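Local coordinates for protein YecR (Salmonella typhimurium, PDB 7BGL) that is of unknown function but, as a YecR-like lipoprotein, is probably membrane-anchored and packs against another protein within a large assembly, at residues A22-A27 with V34-N39; Q40-T45 with L86-R91. All blocks are in the same frame, centred on the assembly; numbering follows the deposited sequence.

Overall arrangement
Contacts 1 and 2 lie along the same strand, 33-41, with centres about 17 Å apart, in series along the chain. Contact 1 pairs 33-41 with 23-28, within this chain an outermost strand of the four-stranded antiparallel sheet, whereas contact 2 pairs the far end of 33-41 with 87-97 on its other side. The strand order 23-28, 33-41, 87-97, 76-82 explains their sequence spans: contact 1 closes a local hairpin, while contact 2 joins segments separated by helix 52-63 and strand 76-82. The contacts meet where Asn39 packs on Asn89 and Arg91. Strand 33-41 runs from partly buried contact 1, centred about 4 Å from the chain centre, to surface contact 2, centred about 15 Å from it.

Contact 1. Residues A22-A27 with V34-N39; sequences AQVSEA and VRLTYN
Val34 meets Glu26 through its backbone: the Val34 CA lies 3.4 Å from Glu26 O in a CH···O contact, and the neighbouring Arg35 N donates a hydrogen bond to the same Glu26 O (2.9 Å). Arg35 O is gripped twice in its carbonyl plane, by Ser25 N at 2.8 Å and Glu26 N at 2.9 Å, with a weak third bond from Ser25 OG. The side chains of Glu26 and Arg35 lie side by side and point the same way. Glu26 CG stands anti to the backbone N (chi1 166°) and the chain runs on extended, which carries OE1 to within 3.4 Å of Arg35 NH1 at the guanidinium edge. The hydrogen bond within this salt bridge is weak, and the carboxylate and guanidinium planes are turned 84° apart; the stronger partner of Arg35 is the backbone of another protein's chain, bound through NH2. Leu36 reaches Ser53 and Thr56 of helix 52-63; the closeness of its CD2 to Val24 is doubtful. At Thr37 the pairing is reciprocal: Thr37 N binds Gln23 O (2.8 Å), while Gln23 N binds Thr37 O (3.1 Å). Tyr38 then rests its CB against Ala22 CB at 3.7 Å. Two residues, Ser25 and Glu26, thus face the single Arg35, and the psi of Ser25, -16°, departs from extended geometry: a classic beta bulge within an antiparallel beta hairpin.

Contact 2. Residues Q40-T45 with L86-R91; sequences QPLFFT and LCLNTR
Gln40 and Thr90 exchange two backbone hydrogen bonds that hold the segments together. Gln40 N donates to Thr90 O at 2.9 Å with a bent N-H···O angle of 137°, and Thr90 N returns a straighter bond to Gln40 O, also 2.9 Å, at 152°. Both donors lie in the plane of the carbonyl they address, so both backbone N-H groups and both C=O groups of the pair are satisfied. Gln40 O has a further neighbour in the CA of Asn89, a CH···O contact of 3.4 Å. The CB atoms of Gln40 and Thr90 stand 4.3 Å apart on one face of the sheet. This is an antiparallel hydrogen-bonded pair between the two inner strands of the sheet, 33-41 and 87-97; the latter also bonds on its other edge to strand 76-82, through the backbones of Asn89 and Ser80 and of Arg91 and Thr78. Beyond the Gln40-Thr90 pair no further backbone hydrogen bond joins the two segments. Leu42 N comes within 3.0 Å of Leu88 O, but the angle is too poor for a hydrogen bond. Leu42 CG is modelled 3.1 Å from Cys87 O, a doubtfully short approach. One branch end, Leu42 CD1, touches two leucines loosely, lying 4.4 Å from Leu86 CD1 and equally far from Leu88 CD2. Cys87 itself is fastened by a disulfide to Cys79 on strand 76-82, while Leu86 and Leu88 also pack against the chain of another protein. Within the turn that follows Pro41, Phe44 N makes a weak bond to Leu42 O, and Leu42 CB sits over one face of the Phe43 ring, offset toward its rim.

Contact 1. Residues A22-A27 with V34-N39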
loop_
_atom_site.group_PDB
_atom_site.type_symbol
_atom_site.label_atom_id
_atom_site.label_comp_id
_atom_site.label_asym_id
_atom_site.label_seq_id
_atom_site.Cartn_x
_atom_site.Cartn_y
_atom_site.Cartn_z
ATOM N N ALA C 22 -70.501 86.874 -3.702
ATOM C CA ALA C 22 -69.510 86.107 -2.957
ATOM C C ALA C 22 -69.959 86.002 -1.504
ATOM O O ALA C 22 -70.071 87.020 -0.810
ATOM C CB ALA C 22 -68.132 86.759 -3.053
ATOM N N GLN C 23 -70.212 84.780 -1.045
ATOM C CA GLN C 23 -70.769 84.527 0.277
ATOM C C GLN C 23 -69.726 83.873 1.180
ATOM O O GLN C 23 -68.593 83.599 0.775
ATOM C CB GLN C 23 -72.023 83.655 0.172
ATOM C CG GLN C 23 -73.029 84.134 -0.862
ATOM C CD GLN C 23 -72.864 83.440 -2.199
ATOM O OE1 GLN C 23 -72.196 82.411 -2.299
ATOM N NE2 GLN C 23 -73.474 84.000 -3.237
ATOM N N VAL C 24 -70.131 83.620 2.426
ATOM C CA VAL C 24 -69.274 83.009 3.435
ATOM C C VAL C 24 -69.484 81.502 3.421
ATOM O O VAL C 24 -70.573 81.007 3.110
ATOM C CB VAL C 24 -69.557 83.601 4.831
ATOM C CG1 VAL C 24 -68.538 83.095 5.841
ATOM C CG2 VAL C 24 -69.560 85.121 4.775
ATOM N N SER C 25 -68.431 80.759 3.763
ATOM C CA SER C 25 -68.495 79.303 3.786
ATOM C C SER C 25 -67.883 78.662 5.023
ATOM O O SER C 25 -68.151 77.480 5.268
ATOM C CB SER C 25 -67.805 78.717 2.545
ATOM O OG SER C 25 -66.516 79.279 2.366
ATOM N N GLU C 26 -67.080 79.380 5.803
ATOM C CA GLU C 26 -66.448 78.781 6.971
ATOM C C GLU C 26 -66.026 79.875 7.941
ATOM O O GLU C 26 -65.576 80.941 7.519
ATOM C CB GLU C 26 -65.232 77.937 6.571
ATOM C CG GLU C 26 -64.334 77.556 7.738
ATOM C CD GLU C 26 -63.206 76.629 7.328
ATOM O OE1 GLU C 26 -63.209 76.164 6.169
ATOM O OE2 GLU C 26 -62.317 76.367 8.164
ATOM N N ALA C 27 -66.154 79.590 9.238
ATOM C CA ALA C 27 -65.706 80.515 10.282
ATOM C C ALA C 27 -65.232 79.667 11.464
ATOM O O ALA C 27 -66.030 79.256 12.309
ATOM C CB ALA C 27 -66.810 81.481 10.687
ATOM N N VAL C 34 -61.504 82.726 8.503
ATOM C CA VAL C 34 -62.778 82.921 7.823
ATOM C C VAL C 34 -62.579 82.632 6.343
ATOM O O VAL C 34 -61.624 83.120 5.729
ATOM C CB VAL C 34 -63.329 84.346 8.033
ATOM C CG1 VAL C 34 -64.571 84.564 7.184
ATOM C CG2 VAL C 34 -63.630 84.587 9.502
ATOM N N ARG C 35 -63.472 81.831 5.771
ATOM C CA ARG C 35 -63.386 81.444 4.370
ATOM C C ARG C 35 -64.695 81.781 3.675
ATOM O O ARG C 35 -65.766 81.372 4.134
ATOM C CB ARG C 35 -63.080 79.949 4.224
ATOM C CG ARG C 35 -61.751 79.524 4.818
ATOM C CD ARG C 35 -60.927 78.743 3.807
ATOM N NE ARG C 35 -59.544 78.575 4.240
ATOM C CZ ARG C 35 -59.122 77.601 5.034
ATOM N NH1 ARG C 35 -59.952 76.685 5.506
ATOM N NH2 ARG C 35 -57.834 77.543 5.362
ATOM N N LEU C 36 -64.599 82.517 2.571
ATOM C CA LEU C 36 -65.740 82.852 1.736
ATOM C C LEU C 36 -65.567 82.195 0.374
ATOM O O LEU C 36 -64.444 81.969 -0.079
ATOM C CB LEU C 36 -65.887 84.369 1.570
ATOM C CG LEU C 36 -65.565 85.223 2.798
ATOM C CD1 LEU C 36 -65.661 86.703 2.462
ATOM C CD2 LEU C 36 -66.486 84.871 3.954
ATOM N N THR C 37 -66.683 81.882 -0.276
ATOM C CA THR C 37 -66.652 81.198 -1.560
ATOM C C THR C 37 -67.577 81.888 -2.550
ATOM O O THR C 37 -68.628 82.420 -2.179
ATOM C CB THR C 37 -67.057 79.723 -1.424
ATOM O OG1 THR C 37 -68.374 79.637 -0.866
ATOM C CG2 THR C 37 -66.080 78.983 -0.526
ATOM N N TYR C 38 -67.173 81.874 -3.819
ATOM C CA TYR C 38 -68.023 82.344 -4.903
ATOM C C TYR C 38 -67.843 81.432 -6.109
ATOM O O TYR C 38 -66.892 80.651 -6.189
ATOM C CB TYR C 38 -67.742 83.811 -5.268
ATOM C CG TYR C 38 -66.296 84.146 -5.551
ATOM C CD1 TYR C 38 -65.406 84.397 -4.516
ATOM C CD2 TYR C 38 -65.828 84.243 -6.855
ATOM C CE1 TYR C 38 -64.086 84.714 -4.770
ATOM C CE2 TYR C 38 -64.510 84.561 -7.118
ATOM C CZ TYR C 38 -63.644 84.797 -6.073
ATOM O OH TYR C 38 -62.329 85.112 -6.331
ATOM N N ASN C 39 -68.787 81.525 -7.042
ATOM C CA ASN C 39 -68.875 80.605 -8.164
ATOM C C ASN C 39 -68.536 81.304 -9.474
ATOM O O ASN C 39 -68.746 82.510 -9.631
ATOM C CB ASN C 39 -70.276 79.992 -8.259
ATOM C CG ASN C 39 -70.690 79.287 -6.985
ATOM O OD1 ASN C 39 -69.854 78.951 -6.148
ATOM N ND2 ASN C 39 -71.989 79.058 -6.832
#

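Contact 2. Residues Q40-T45 with L86-R91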
loop_
_atom_site.group_PDB
_atom_site.type_symbol
_atom_site.label_atom_id
_atom_site.label_comp_id
_atom_site.label_asym_id
_atom_site.label_seq_id
_atom_site.Cartn_x
_atom_site.Cartn_y
_atom_site.Cartn_z
ATOM N N GLN C 40 -68.006 80.525 -10.414
ATOM C CA GLN C 40 -67.706 80.991 -11.759
ATOM C C GLN C 40 -68.192 79.968 -12.776
ATOM O O GLN C 40 -67.765 78.806 -12.739
ATOM C CB GLN C 40 -66.205 81.230 -11.932
ATOM C CG GLN C 40 -65.762 82.665 -11.721
ATOM C CD GLN C 40 -64.509 83.001 -12.507
ATOM O OE1 GLN C 40 -64.130 82.280 -13.431
ATOM N NE2 GLN C 40 -63.853 84.094 -12.138
ATOM N N PRO C 41 -69.087 80.349 -13.688
ATOM C CA PRO C 41 -69.479 79.425 -14.762
ATOM C C PRO C 41 -68.299 79.082 -15.656
ATOM O O PRO C 41 -67.199 79.609 -15.466
ATOM C CB PRO C 41 -70.563 80.198 -15.526
ATOM C CG PRO C 41 -71.025 81.267 -14.595
ATOM C CD PRO C 41 -69.884 81.586 -13.683
ATOM N N LEU C 42 -68.511 78.200 -16.632
ATOM C CA LEU C 42 -67.421 77.741 -17.483
ATOM C C LEU C 42 -66.731 78.911 -18.176
ATOM O O LEU C 42 -65.557 79.190 -17.910
ATOM C CB LEU C 42 -67.941 76.742 -18.520
ATOM C CG LEU C 42 -66.988 75.623 -18.945
ATOM C CD1 LEU C 42 -67.641 74.732 -19.990
ATOM C CD2 LEU C 42 -65.677 76.190 -19.466
ATOM N N PHE C 43 -67.445 79.598 -19.061
ATOM C CA PHE C 43 -66.903 80.759 -19.769
ATOM C C PHE C 43 -67.354 82.060 -19.103
ATOM O O PHE C 43 -67.986 82.918 -19.715
ATOM C CB PHE C 43 -67.310 80.716 -21.239
ATOM C CG PHE C 43 -68.583 79.962 -21.495
ATOM C CD1 PHE C 43 -69.806 80.489 -21.117
ATOM C CD2 PHE C 43 -68.557 78.724 -22.117
ATOM C CE1 PHE C 43 -70.979 79.796 -21.351
ATOM C CE2 PHE C 43 -69.726 78.027 -22.354
ATOM C CZ PHE C 43 -70.938 78.564 -21.971
ATOM N N PHE C 44 -67.014 82.199 -17.823
ATOM C CA PHE C 44 -67.405 83.368 -17.048
ATOM C C PHE C 44 -66.271 83.782 -16.122
ATOM O O PHE C 44 -65.418 82.969 -15.755
ATOM C CB PHE C 44 -68.674 83.102 -16.222
ATOM C CG PHE C 44 -69.953 83.276 -16.993
ATOM C CD1 PHE C 44 -70.326 82.358 -17.961
ATOM C CD2 PHE C 44 -70.783 84.355 -16.745
ATOM C CE1 PHE C 44 -71.502 82.516 -18.668
ATOM C CE2 PHE C 44 -71.961 84.518 -17.448
ATOM C CZ PHE C 44 -72.321 83.597 -18.412
ATOM N N THR C 45 -66.270 85.060 -15.751
ATOM C CA THR C 45 -65.344 85.605 -14.772
ATOM C C THR C 45 -66.107 85.972 -13.501
ATOM O O THR C 45 -67.323 85.796 -13.403
ATOM C CB THR C 45 -64.608 86.818 -15.343
ATOM O OG1 THR C 45 -65.508 87.930 -15.422
ATOM C CG2 THR C 45 -64.071 86.508 -16.732
ATOM N N LEU C 86 -64.177 68.768 -19.026
ATOM C CA LEU C 86 -64.572 70.165 -18.914
ATOM C C LEU C 86 -64.722 70.519 -17.440
ATOM O O LEU C 86 -64.552 69.675 -16.556
ATOM C CB LEU C 86 -65.867 70.435 -19.686
ATOM C CG LEU C 86 -65.768 70.428 -21.213
ATOM C CD1 LEU C 86 -67.096 70.829 -21.835
ATOM C CD2 LEU C 86 -64.654 71.347 -21.682
ATOM N N CYS C 87 -65.047 71.786 -17.182
ATOM C CA CYS C 87 -65.266 72.296 -15.824
ATOM C C CYS C 87 -66.473 73.230 -15.886
ATOM O O CYS C 87 -66.339 74.418 -16.195
ATOM C CB CYS C 87 -64.027 73.000 -15.288
ATOM S SG CYS C 87 -64.207 73.659 -13.615
ATOM N N LEU C 88 -67.654 72.684 -15.591
ATOM C CA LEU C 88 -68.877 73.474 -15.686
ATOM C C LEU C 88 -68.861 74.642 -14.707
ATOM O O LEU C 88 -69.243 75.763 -15.062
ATOM C CB LEU C 88 -70.095 72.584 -15.440
ATOM C CG LEU C 88 -70.278 71.414 -16.408
ATOM C CD1 LEU C 88 -71.586 70.689 -16.135
ATOM C CD2 LEU C 88 -70.219 71.897 -17.849
ATOM N N ASN C 89 -68.425 74.402 -13.473
ATOM C CA ASN C 89 -68.387 75.430 -12.445
ATOM C C ASN C 89 -67.048 75.392 -11.725
ATOM O O ASN C 89 -66.444 74.328 -11.556
ATOM C CB ASN C 89 -69.526 75.254 -11.431
ATOM C CG ASN C 89 -69.550 76.352 -10.386
ATOM O OD1 ASN C 89 -69.622 77.536 -10.715
ATOM N ND2 ASN C 89 -69.486 75.964 -9.119
ATOM N N THR C 90 -66.588 76.567 -11.301
ATOM C CA THR C 90 -65.346 76.701 -10.554
ATOM C C THR C 90 -65.618 77.464 -9.267
ATOM O O THR C 90 -66.259 78.518 -9.291
ATOM C CB THR C 90 -64.272 77.422 -11.376
ATOM O OG1 THR C 90 -64.003 76.677 -12.570
ATOM C CG2 THR C 90 -62.991 77.560 -10.571
ATOM N N ARG C 91 -65.134 76.931 -8.149
ATOM C CA ARG C 91 -65.289 77.582 -6.856
ATOM C C ARG C 91 -64.020 78.350 -6.513
ATOM O O ARG C 91 -62.921 77.787 -6.535
ATOM C CB ARG C 91 -65.594 76.555 -5.765
ATOM C CG ARG C 91 -66.964 75.911 -5.882
ATOM C CD ARG C 91 -68.046 76.819 -5.323
ATOM N NE ARG C 91 -69.367 76.211 -5.414
ATOM C CZ ARG C 91 -69.826 75.290 -4.578
ATOM N NH1 ARG C 91 -69.093 74.845 -3.571
ATOM N NH2 ARG C 91 -71.051 74.805 -4.757
#